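Local coordinates for DNA polymerase (Bacillus phage phi29, PDB 2PY5), which replicates the phage genome by protein-primed, strand-displacing DNA synthesis with high processivity and fidelity, and proofreads with a 3'-5' exonuclease, at residues F[196-201]-F[391-396]. The protein carries 2 engineered substitutions. Numbering follows the deposited sequence. Where two conformers were deposited one is given.
Sequences KGFKDI and GKFASN. With nucleotides of chain C.
Between segments 196-201 and 391-396, Phe198 and Phe393 are the residues that touch, ring against ring. Walking along the helix, Lys196 comes first and turns to its own helix: one turn on, in the conformer given, its NZ forms a salt bridge with Asp200 OD2 at 2.7 Å, a pairing of opposite charges suited to an exposed helical surface. Phe198 faces the other segment. With CG anti to the backbone N (chi1 178°), its ring reaches out from the helix and offers CE2 to Phe393 CZ, 3.8 Å away. The pair is an offset edge-to-face contact, planes at 72° and centroids 6.0 Å apart, in which the edge of Phe393 is directed toward the face of Phe198. Two large apolar rings suit this buried junction, where no hydrogen bond links the segments. Lys199, beyond the contact, makes a cation-pi interaction with Phe207.

Behind Phe393, the rest of 391-396 holds single-stranded DNA. Gly391, probably involved in binding template-primer structures, brings its O to 3.3 Å from C2' of DC4 of chain C; with no side chain, it lets the DNA lie close against its backbone. Lys392, bent at chi2 and chi3, curls along the sugar so that NZ donates to OP2 of DC4 at 2.8 Å and also to O5'. Ser395 OG bonds back to Lys392 O at 2.7 Å, closing the turn on the same carbonyl face that Ser395 N approaches. The turn leads to Asn396, whose N donates to OP1 of DT5 of chain C at 2.8 Å, nearly straight at 164°.

The contact thus connects the region 192-229, which takes part in DNA binding and terminal-protein interaction, with the polymerization region. Phe211 touches both rings; Phe360 and, from helix 361-373, Phe363 pack on Phe198, while Met429 of helix 427-447 adjoins Phe393.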
loop_
_atom_site.group_PDB
_atom_site.type_symbol
_atom_site.label_atom_id
_atom_site.label_comp_id
_atom_site.label_asym_id
_atom_site.label_seq_id
_atom_site.Cartn_x
_atom_site.Cartn_y
_atom_site.Cartn_z
ATOM N N LYS F 196 1.344 -15.476 -8.276
ATOM C CA LYS F 196 1.140 -16.907 -8.488
ATOM C C LYS F 196 -0.011 -17.111 -9.469
ATOM O O LYS F 196 0.087 -17.931 -10.385
ATOM C CB LYS F 196 0.876 -17.626 -7.168
ATOM C CG LYS F 196 0.715 -19.127 -7.298
ATOM C CD LYS F 196 -0.714 -19.526 -7.548
ATOM C CE LYS F 196 -0.900 -21.017 -7.358
ATOM N NZ LYS F 196 -2.297 -21.431 -7.610
ATOM N N GLY F 197 -1.082 -16.355 -9.286
ATOM C CA GLY F 197 -2.260 -16.438 -10.167
ATOM C C GLY F 197 -1.932 -16.076 -11.591
ATOM O O GLY F 197 -2.386 -16.748 -12.534
ATOM N N PHE F 198 -1.141 -15.037 -11.755
ATOM C CA PHE F 198 -0.666 -14.634 -13.074
ATOM C C PHE F 198 0.157 -15.746 -13.720
ATOM O O PHE F 198 -0.065 -16.106 -14.887
ATOM C CB PHE F 198 0.153 -13.369 -12.953
ATOM C CG PHE F 198 0.729 -12.903 -14.242
ATOM C CD1 PHE F 198 -0.094 -12.511 -15.288
ATOM C CD2 PHE F 198 2.092 -12.860 -14.417
ATOM C CE1 PHE F 198 0.456 -12.076 -16.489
ATOM C CE2 PHE F 198 2.647 -12.432 -15.619
ATOM C CZ PHE F 198 1.832 -12.044 -16.645
ATOM N N LYS F 199 1.109 -16.308 -12.985
ATOM C CA LYS F 199 1.886 -17.452 -13.514
ATOM C C LYS F 199 1.024 -18.632 -13.911
ATOM O O LYS F 199 1.288 -19.284 -14.929
ATOM C CB LYS F 199 2.945 -17.908 -12.532
ATOM C CG LYS F 199 4.019 -16.899 -12.382
ATOM C CD LYS F 199 5.090 -17.389 -11.445
ATOM C CE LYS F 199 6.197 -16.383 -11.332
ATOM N NZ LYS F 199 7.192 -16.762 -10.288
ATOM N N ASP F 200 -0.009 -18.907 -13.130
ATOM C CA ASP F 200 -0.950 -20.005 -13.453
ATOM C C ASP F 200 -1.552 -19.779 -14.837
ATOM O O ASP F 200 -1.729 -20.737 -15.619
ATOM C CB ASP F 200 -2.105 -20.086 -12.445
ATOM C CG ASP F 200 -1.697 -20.656 -11.082
ATOM O OD1 ASP F 200 -0.578 -21.185 -10.930
ATOM O OD2 ASP F 200 -2.530 -20.537 -10.157
ATOM N N ILE F 201 -1.900 -18.528 -15.128
ATOM C CA ILE F 201 -2.644 -18.200 -16.342
ATOM C C ILE F 201 -1.759 -18.127 -17.566
ATOM O O ILE F 201 -2.130 -18.657 -18.621
ATOM C CB ILE F 201 -3.446 -16.900 -16.163
ATOM C CG1 ILE F 201 -4.564 -17.115 -15.140
ATOM C CG2 ILE F 201 -4.039 -16.424 -17.510
ATOM C CD1 ILE F 201 -5.505 -18.256 -15.468
ATOM N N GLY F 391 2.984 -4.344 -8.657
ATOM C CA GLY F 391 4.030 -4.008 -7.712
ATOM C C GLY F 391 5.053 -5.108 -7.510
ATOM O O GLY F 391 6.191 -4.848 -7.143
ATOM N N LYS F 392 4.645 -6.355 -7.712
ATOM C CA LYS F 392 5.551 -7.489 -7.520
ATOM C C LYS F 392 6.663 -7.539 -8.574
ATOM O O LYS F 392 7.725 -8.089 -8.334
ATOM C CB LYS F 392 4.761 -8.784 -7.519
ATOM C CG LYS F 392 3.943 -8.983 -6.245
ATOM C CD LYS F 392 4.769 -9.388 -5.037
ATOM C CE LYS F 392 5.245 -10.851 -5.083
ATOM N NZ LYS F 392 5.950 -11.265 -3.827
ATOM N N PHE F 393 6.413 -6.965 -9.745
ATOM C CA PHE F 393 7.425 -7.026 -10.809
ATOM C C PHE F 393 8.732 -6.299 -10.430
ATOM O O PHE F 393 9.816 -6.712 -10.831
ATOM C CB PHE F 393 6.852 -6.495 -12.122
ATOM C CG PHE F 393 5.991 -7.492 -12.839
ATOM C CD1 PHE F 393 4.617 -7.523 -12.658
ATOM C CD2 PHE F 393 6.570 -8.434 -13.661
ATOM C CE1 PHE F 393 3.857 -8.475 -13.304
ATOM C CE2 PHE F 393 5.823 -9.361 -14.305
ATOM C CZ PHE F 393 4.464 -9.387 -14.128
ATOM N N ALA F 394 8.624 -5.212 -9.652
ATOM C CA ALA F 394 9.765 -4.431 -9.239
ATOM C C ALA F 394 10.265 -4.736 -7.812
ATOM O O ALA F 394 10.992 -3.953 -7.240
ATOM C CB ALA F 394 9.449 -2.945 -9.391
ATOM N N SER F 395 9.935 -5.918 -7.307
ATOM C CA SER F 395 10.447 -6.407 -6.036
ATOM C C SER F 395 11.959 -6.246 -5.982
ATOM O O SER F 395 12.660 -6.618 -6.928
ATOM C CB SER F 395 10.111 -7.892 -5.885
ATOM O OG SER F 395 8.721 -8.121 -5.780
ATOM N N ASN F 396 12.476 -5.718 -4.873
ATOM C CA ASN F 396 13.873 -5.437 -4.759
ATOM C C ASN F 396 14.617 -6.724 -4.424
ATOM O O ASN F 396 14.300 -7.379 -3.419
ATOM C CB ASN F 396 14.099 -4.381 -3.647
ATOM C CG ASN F 396 15.438 -3.667 -3.744
ATOM O OD1 ASN F 396 15.517 -2.426 -3.655
ATOM N ND2 ASN F 396 16.482 -4.411 -3.915
ATOM P P DC C 4 5.331 -9.399 -0.768
ATOM O OP1 DC C 4 4.382 -8.371 -0.291
ATOM O OP2 DC C 4 4.847 -10.690 -1.342
ATOM O "O5'" DC C 4 6.340 -8.818 -1.849
ATOM C "C5'" DC C 4 6.914 -7.553 -1.632
ATOM C "C4'" DC C 4 6.845 -6.755 -2.923
ATOM O "O4'" DC C 4 5.463 -6.509 -3.301
ATOM C "C3'" DC C 4 7.456 -5.373 -2.790
ATOM O "O3'" DC C 4 8.840 -5.469 -2.997
ATOM C "C2'" DC C 4 6.758 -4.610 -3.891
ATOM C "C1'" DC C 4 5.361 -5.197 -3.820
ATOM N N1 DC C 4 4.445 -4.374 -2.989
ATOM C C2 DC C 4 4.037 -3.127 -3.498
ATOM O O2 DC C 4 4.462 -2.734 -4.601
ATOM N N3 DC C 4 3.194 -2.359 -2.769
ATOM C C4 DC C 4 2.751 -2.797 -1.592
ATOM N N4 DC C 4 1.911 -1.995 -0.920
ATOM C C5 DC C 4 3.145 -4.059 -1.059
ATOM C C6 DC C 4 3.986 -4.813 -1.775
ATOM P P DT C 5 9.861 -4.589 -2.160
ATOM O OP1 DT C 5 11.211 -5.057 -2.492
ATOM O OP2 DT C 5 9.424 -4.628 -0.723
ATOM O "O5'" DT C 5 9.631 -3.124 -2.701
ATOM C "C5'" DT C 5 9.878 -2.878 -4.083
ATOM C "C4'" DT C 5 9.399 -1.487 -4.408
ATOM O "O4'" DT C 5 7.991 -1.365 -4.108
ATOM C "C3'" DT C 5 10.094 -0.412 -3.588
ATOM O "O3'" DT C 5 11.037 0.189 -4.427
ATOM C "C2'" DT C 5 9.013 0.574 -3.163
ATOM C "C1'" DT C 5 7.703 -0.153 -3.436
ATOM N N1 DT C 5 6.886 -0.484 -2.207
ATOM C C2 DT C 5 5.876 0.378 -1.846
ATOM O O2 DT C 5 5.632 1.399 -2.467
ATOM N N3 DT C 5 5.168 -0.007 -0.732
ATOM C C4 DT C 5 5.356 -1.141 0.043
ATOM O O4 DT C 5 4.663 -1.397 1.026
ATOM C C5 DT C 5 6.421 -2.006 -0.383
ATOM C C7 DT C 5 6.723 -3.269 0.379
ATOM C C6 DT C 5 7.123 -1.639 -1.469
ATOM P P DT C 6 12.592 0.166 -4.077
ATOM O OP1 DT C 6 13.255 0.549 -5.335
ATOM O OP2 DT C 6 12.958 -1.070 -3.328
ATOM O "O5'" DT C 6 12.726 1.372 -3.027
ATOM C "C5'" DT C 6 12.599 2.720 -3.436
ATOM C "C4'" DT C 6 12.881 3.610 -2.243
ATOM O "O4'" DT C 6 11.758 3.481 -1.335
ATOM C "C3'" DT C 6 14.140 3.245 -1.445
ATOM O "O3'" DT C 6 14.881 4.411 -1.045
ATOM C "C2'" DT C 6 13.590 2.482 -0.246
ATOM C "C1'" DT C 6 12.229 3.144 -0.046
ATOM N N1 DT C 6 11.180 2.301 0.652
ATOM C C2 DT C 6 10.431 2.886 1.656
ATOM O O2 DT C 6 10.579 4.048 2.007
ATOM N N3 DT C 6 9.497 2.052 2.235
ATOM C C4 DT C 6 9.241 0.726 1.926
ATOM O O4 DT C 6 8.381 0.074 2.515
ATOM C C5 DT C 6 10.058 0.175 0.865
ATOM C C7 DT C 6 9.886 -1.252 0.432
ATOM C C6 DT C 6 10.972 0.975 0.288
#